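Local coordinates for protein putative RNase YutE (Bacillus subtilis subsp. subtilis str. 168, PDB 1YLM) that probably acts as the RNase toxin of a putative type VII toxin-antitoxin system, where its cognate antitoxin YutD probably neutralises it, at residues K8-L13 with D51-M56; Y68-D73 with K90-R96. All blocks are in the same frame, centred on the assembly; numbering follows the deposited sequence.

Interaction 1: residues K8-L13 with D51-M56; sequences KIEKTL and DTGNDM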
# COMPACT_ATOMS: atom_id res chain seq x y z
N LYS A 8 13.77 -4.28 -14.99
CA LYS A 8 12.70 -3.97 -14.05
C LYS A 8 11.82 -5.19 -13.82
O LYS A 8 11.51 -5.53 -12.67
CB LYS A 8 11.85 -2.80 -14.58
CG LYS A 8 10.76 -2.33 -13.62
CD LYS A 8 10.08 -1.08 -14.14
CE LYS A 8 9.00 -0.59 -13.18
NZ LYS A 8 7.79 -1.45 -13.17
N ILE A 9 11.42 -5.87 -14.90
CA ILE A 9 10.51 -7.01 -14.81
C ILE A 9 11.20 -8.10 -14.01
O ILE A 9 10.64 -8.65 -13.06
CB ILE A 9 10.08 -7.55 -16.21
CG1 ILE A 9 9.23 -6.51 -16.96
CG2 ILE A 9 9.31 -8.89 -16.08
CD1 ILE A 9 9.04 -6.80 -18.45
N GLU A 10 12.44 -8.41 -14.36
CA GLU A 10 13.07 -9.55 -13.73
C GLU A 10 13.55 -9.41 -12.27
O GLU A 10 13.27 -10.29 -11.44
CB GLU A 10 14.31 -10.01 -14.57
CG GLU A 10 14.01 -10.53 -15.99
CD GLU A 10 15.26 -10.99 -16.77
OE1 GLU A 10 16.39 -10.60 -16.41
OE2 GLU A 10 15.09 -11.75 -17.76
N LYS A 11 14.13 -8.29 -11.88
CA LYS A 11 13.90 -7.65 -10.57
C LYS A 11 12.60 -7.78 -9.80
O LYS A 11 12.62 -8.26 -8.66
CB LYS A 11 14.61 -6.29 -10.42
CG LYS A 11 16.13 -6.43 -10.69
CD LYS A 11 16.84 -5.07 -10.90
CE LYS A 11 18.19 -5.18 -11.67
NZ LYS A 11 18.71 -3.80 -12.06
N THR A 12 11.50 -7.37 -10.41
CA THR A 12 10.25 -7.50 -9.68
C THR A 12 9.76 -8.94 -9.55
O THR A 12 9.14 -9.28 -8.54
CB THR A 12 9.17 -6.41 -10.03
OG1 THR A 12 7.99 -6.97 -10.60
CG2 THR A 12 9.73 -5.25 -10.78
N LEU A 13 10.07 -9.79 -10.53
CA LEU A 13 9.76 -11.23 -10.41
C LEU A 13 10.51 -11.90 -9.26
O LEU A 13 9.95 -12.71 -8.54
CB LEU A 13 10.05 -11.97 -11.74
CG LEU A 13 9.14 -11.68 -12.94
CD1 LEU A 13 9.53 -12.60 -14.10
CD2 LEU A 13 7.69 -11.86 -12.61
N ASP A 51 2.39 -4.34 -12.11
CA ASP A 51 3.54 -3.60 -12.63
C ASP A 51 4.21 -4.40 -13.75
O ASP A 51 4.51 -3.85 -14.82
CB ASP A 51 4.55 -3.29 -11.50
CG ASP A 51 4.11 -2.11 -10.62
OD1 ASP A 51 3.22 -1.34 -11.04
OD2 ASP A 51 4.66 -1.93 -9.52
N THR A 52 4.40 -5.70 -13.51
CA THR A 52 4.95 -6.60 -14.54
C THR A 52 4.03 -6.65 -15.77
O THR A 52 4.50 -6.53 -16.92
CB THR A 52 5.20 -8.02 -13.98
OG1 THR A 52 6.21 -7.94 -12.95
CG2 THR A 52 5.72 -8.95 -15.09
N GLY A 53 2.73 -6.82 -15.53
CA GLY A 53 1.74 -6.79 -16.62
C GLY A 53 1.81 -5.52 -17.46
O GLY A 53 1.87 -5.60 -18.70
N ASN A 54 1.79 -4.36 -16.80
CA ASN A 54 1.97 -3.08 -17.50
C ASN A 54 3.26 -3.03 -18.30
O ASN A 54 3.26 -2.57 -19.44
CB ASN A 54 1.94 -1.87 -16.55
CG ASN A 54 0.53 -1.43 -16.17
OD1 ASN A 54 0.30 -1.01 -15.03
ND2 ASN A 54 -0.40 -1.51 -17.11
N ASP A 55 4.37 -3.46 -17.70
CA ASP A 55 5.67 -3.44 -18.40
C ASP A 55 5.66 -4.35 -19.63
O ASP A 55 6.19 -4.01 -20.69
CB ASP A 55 6.81 -3.81 -17.44
CG ASP A 55 7.06 -2.74 -16.38
OD1 ASP A 55 6.64 -1.58 -16.59
OD2 ASP A 55 7.65 -3.07 -15.33
N MSE A 56 5.04 -5.52 -19.48
CA MSE A 56 4.85 -6.46 -20.61
C MSE A 56 4.06 -5.81 -21.75
O MSE A 56 4.43 -5.83 -22.92
CB MSE A 56 4.07 -7.70 -20.13
CG MSE A 56 4.80 -8.65 -19.22
SE MSE A 56 5.86 -9.78 -20.16
CE MSE A 56 7.08 -9.12 -19.98

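Interaction 2: residues Y68-D73 with K90-R96; sequences YDDIMD and KKLIAYR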
# COMPACT_ATOMS: atom_id res chain seq x y z
N TYR A 68 -6.26 -0.85 -14.26
CA TYR A 68 -5.42 -1.97 -13.82
C TYR A 68 -6.16 -3.31 -13.92
O TYR A 68 -5.54 -4.36 -14.12
CB TYR A 68 -4.79 -1.73 -12.44
CG TYR A 68 -5.73 -1.77 -11.26
CD1 TYR A 68 -6.27 -2.98 -10.80
CD2 TYR A 68 -6.06 -0.60 -10.58
CE1 TYR A 68 -7.13 -3.01 -9.71
CE2 TYR A 68 -6.91 -0.62 -9.48
CZ TYR A 68 -7.45 -1.83 -9.05
OH TYR A 68 -8.29 -1.84 -7.96
N ASP A 69 -7.49 -3.27 -13.84
CA ASP A 69 -8.31 -4.48 -13.90
C ASP A 69 -8.32 -5.17 -15.26
O ASP A 69 -8.69 -6.35 -15.34
CB ASP A 69 -9.75 -4.19 -13.45
CG ASP A 69 -9.92 -4.33 -11.96
OD1 ASP A 69 -9.49 -5.37 -11.39
OD2 ASP A 69 -10.50 -3.40 -11.36
N ASP A 70 -7.93 -4.44 -16.31
CA ASP A 70 -7.92 -4.97 -17.68
C ASP A 70 -6.63 -5.73 -18.02
O ASP A 70 -6.59 -6.53 -18.97
CB ASP A 70 -8.10 -3.81 -18.67
CG ASP A 70 -9.40 -3.07 -18.45
OD1 ASP A 70 -10.46 -3.72 -18.54
OD2 ASP A 70 -9.35 -1.84 -18.18
N ILE A 71 -5.59 -5.48 -17.23
CA ILE A 71 -4.26 -6.05 -17.47
C ILE A 71 -4.24 -7.56 -17.70
O ILE A 71 -3.63 -8.04 -18.67
CB ILE A 71 -3.28 -5.62 -16.33
CG1 ILE A 71 -3.04 -4.11 -16.41
CG2 ILE A 71 -1.95 -6.38 -16.43
CD1 ILE A 71 -2.37 -3.49 -15.21
N MSE A 72 -4.93 -8.32 -16.84
CA MSE A 72 -4.86 -9.78 -16.92
C MSE A 72 -5.51 -10.31 -18.17
O MSE A 72 -5.01 -11.24 -18.79
CB MSE A 72 -5.51 -10.45 -15.69
CG MSE A 72 -4.78 -10.19 -14.39
SE MSE A 72 -2.86 -10.72 -14.37
CE MSE A 72 -3.01 -12.32 -15.48
N ASP A 73 -6.64 -9.71 -18.53
CA ASP A 73 -7.37 -10.06 -19.73
C ASP A 73 -6.49 -9.90 -20.98
O ASP A 73 -6.52 -10.73 -21.87
CB ASP A 73 -8.63 -9.20 -19.84
CG ASP A 73 -9.70 -9.60 -18.81
OD1 ASP A 73 -9.66 -10.76 -18.33
OD2 ASP A 73 -10.55 -8.74 -18.48
N LYS A 90 -6.98 -12.55 -11.26
CA LYS A 90 -7.96 -11.47 -11.14
C LYS A 90 -8.66 -11.46 -9.76
O LYS A 90 -8.95 -10.39 -9.23
CB LYS A 90 -9.01 -11.55 -12.24
CG LYS A 90 -8.56 -11.04 -13.62
CD LYS A 90 -9.53 -11.52 -14.71
CE LYS A 90 -10.52 -10.45 -15.06
NZ LYS A 90 -11.44 -10.93 -16.14
N LYS A 91 -8.93 -12.64 -9.21
CA LYS A 91 -9.63 -12.73 -7.92
C LYS A 91 -8.79 -12.17 -6.78
O LYS A 91 -9.33 -11.53 -5.86
CB LYS A 91 -10.06 -14.18 -7.63
CG LYS A 91 -11.12 -14.71 -8.60
CD LYS A 91 -11.38 -16.21 -8.40
CE LYS A 91 -12.47 -16.73 -9.39
NZ LYS A 91 -13.66 -15.85 -9.44
N LEU A 92 -7.47 -12.37 -6.84
CA LEU A 92 -6.56 -11.74 -5.87
C LEU A 92 -6.48 -10.25 -6.10
O LEU A 92 -6.53 -9.46 -5.15
CB LEU A 92 -5.14 -12.34 -5.92
CG LEU A 92 -4.13 -11.64 -4.99
CD1 LEU A 92 -4.51 -11.73 -3.49
CD2 LEU A 92 -2.73 -12.21 -5.20
N ILE A 93 -6.32 -9.85 -7.36
CA ILE A 93 -6.22 -8.44 -7.72
C ILE A 93 -7.43 -7.63 -7.23
O ILE A 93 -7.30 -6.46 -6.85
CB ILE A 93 -6.01 -8.29 -9.26
CG1 ILE A 93 -4.60 -8.79 -9.63
CG2 ILE A 93 -6.28 -6.85 -9.73
CD1 ILE A 93 -4.40 -9.11 -11.12
N ALA A 94 -8.60 -8.26 -7.23
CA ALA A 94 -9.82 -7.61 -6.75
C ALA A 94 -9.72 -7.17 -5.28
O ALA A 94 -10.49 -6.32 -4.85
CB ALA A 94 -11.02 -8.53 -6.97
N TYR A 95 -8.76 -7.73 -4.54
CA TYR A 95 -8.53 -7.32 -3.15
C TYR A 95 -7.73 -6.01 -2.99
O TYR A 95 -7.62 -5.47 -1.89
CB TYR A 95 -7.91 -8.47 -2.32
CG TYR A 95 -8.35 -8.46 -0.87
CD1 TYR A 95 -9.64 -8.87 -0.52
CD2 TYR A 95 -7.50 -8.02 0.15
CE1 TYR A 95 -10.07 -8.85 0.80
CE2 TYR A 95 -7.93 -7.98 1.49
CZ TYR A 95 -9.21 -8.40 1.80
OH TYR A 95 -9.67 -8.40 3.11
N ARG A 96 -7.17 -5.50 -4.09
CA ARG A 96 -6.30 -4.33 -4.05
C ARG A 96 -6.96 -3.13 -3.39
O ARG A 96 -6.37 -2.48 -2.55
CB ARG A 96 -5.80 -3.94 -5.44
CG ARG A 96 -4.65 -2.93 -5.39
CD ARG A 96 -4.29 -2.43 -6.80
NE ARG A 96 -3.15 -1.51 -6.77
CZ ARG A 96 -3.24 -0.18 -6.73
NH1 ARG A 96 -4.42 0.44 -6.72
NH2 ARG A 96 -2.12 0.54 -6.70
O HOH W 1 -7.25 -0.08 -6.03
O HOH W 2 -9.37 -3.95 -6.33
O HOH W 3 -9.83 -8.11 -10.50

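Interaction 1: residues K8-L13 with D51-M56
Ile9 and Thr52 bring their CA atoms to 5.6 Å of each other where two helical segments run antiparallel, their axes 9.7 Å apart at closest approach and 160° between their directions. Along one margin Lys8 reaches over Asp55: CG stands anti to the backbone N (chi1 -176°), the chain runs extended to CE, and a bend at chi4 (-72°) turns NZ onto the carboxylate. NZ and OD2 form a salt bridge at 2.7 Å, on the syn lone pair of OD2, with the two side chains at about a right angle. The CG, CD and CE of Lys8 lie against the same oxygen. Ile9 fills the middle with both branches. Its CG2 methyl meets CG2 of Thr52 at 3.7 Å, while CG1 slides past CB of Asp55; the end of Met56, a selenomethionine, lies near Ile9 CD1, though its modelled methyl position is doubtful. Thr52 OG1 hydrogen-bonds to Cys48 O one turn back along its own helix. This pairing of helices 6-23 and 32-59 belongs to an all-helical bundle: Ile129 of helix 119-137 covers Ile9 and Leu13, Leu75 of helix 71-77 touches Met56, and the second subunit packs Leu104 on Thr12 and hydrogen-bonds Asp51 through Tyr103.

Interaction 2: residues Y68-D73 with K90-R96
Tyr68 and Arg96 mark one end of a partly buried contact that joins residues 68-70 and the first part of helix 71-77 to the last part of helix 83-93 and the type I turn Ile93-Arg96. The CD methylene of Arg96 lies over one face of the Tyr68 ring, 4.1 Å from its centroid and 18° off the normal, a CH-pi contact. Its guanidinium continues past the CE2 side, tilted 53° to the ring; any cation-pi attraction is weak. Ile93 CG2 sits at the ring's edge, 3.9 Å from Tyr68 CE1. Water 1 bridges Tyr68 OH and Arg96 NH1; water 2, in the ring plane, links the same hydroxyl to Ile93 O. Arg96 begins the segment corresponding to the RX(4)HXY motif of HepT toxins, in which Gln101 stands at the histidine position, and is probably an active-site residue, as in relatives; its NE pairs with Glu47. Farther from the ring, CD1 of Ile93 presses on CG of selenomethionine Met72 at 3.5 Å, and Met72 CB rests on Lys90 CG at 3.7 Å. Bent at chi3 (98°), Lys90 swings NZ to Asp73, forming a salt bridge to the syn lone pair of OD1 at 2.8 Å and a weak bond to OD2.

In the fold
Both contacts involve helix 32-59, interaction 1 as a partner and interaction 2 as the helix it rests on: interaction 1 pairs it with helix 6-23, whereas interaction 2 joins two shorter helices that pack on it, with Met72 on Ile49 and Leu92 on Ile46; Arg96, following helix 83-93, lies on Leu50. They meet where Gly53 and Asn54 touch Ile71, their centres about 15 Å apart. Interaction 1 is the more buried, with a direct salt bridge beside aliphatic packing; interaction 2 is partly buried, keeps a similar lysine-aspartate pair at its margin, and adds an aromatic face and bridging waters. Asp51 of interaction 1 lies about 7 Å, side chain to side chain, from the putative catalytic Arg96 of interaction 2.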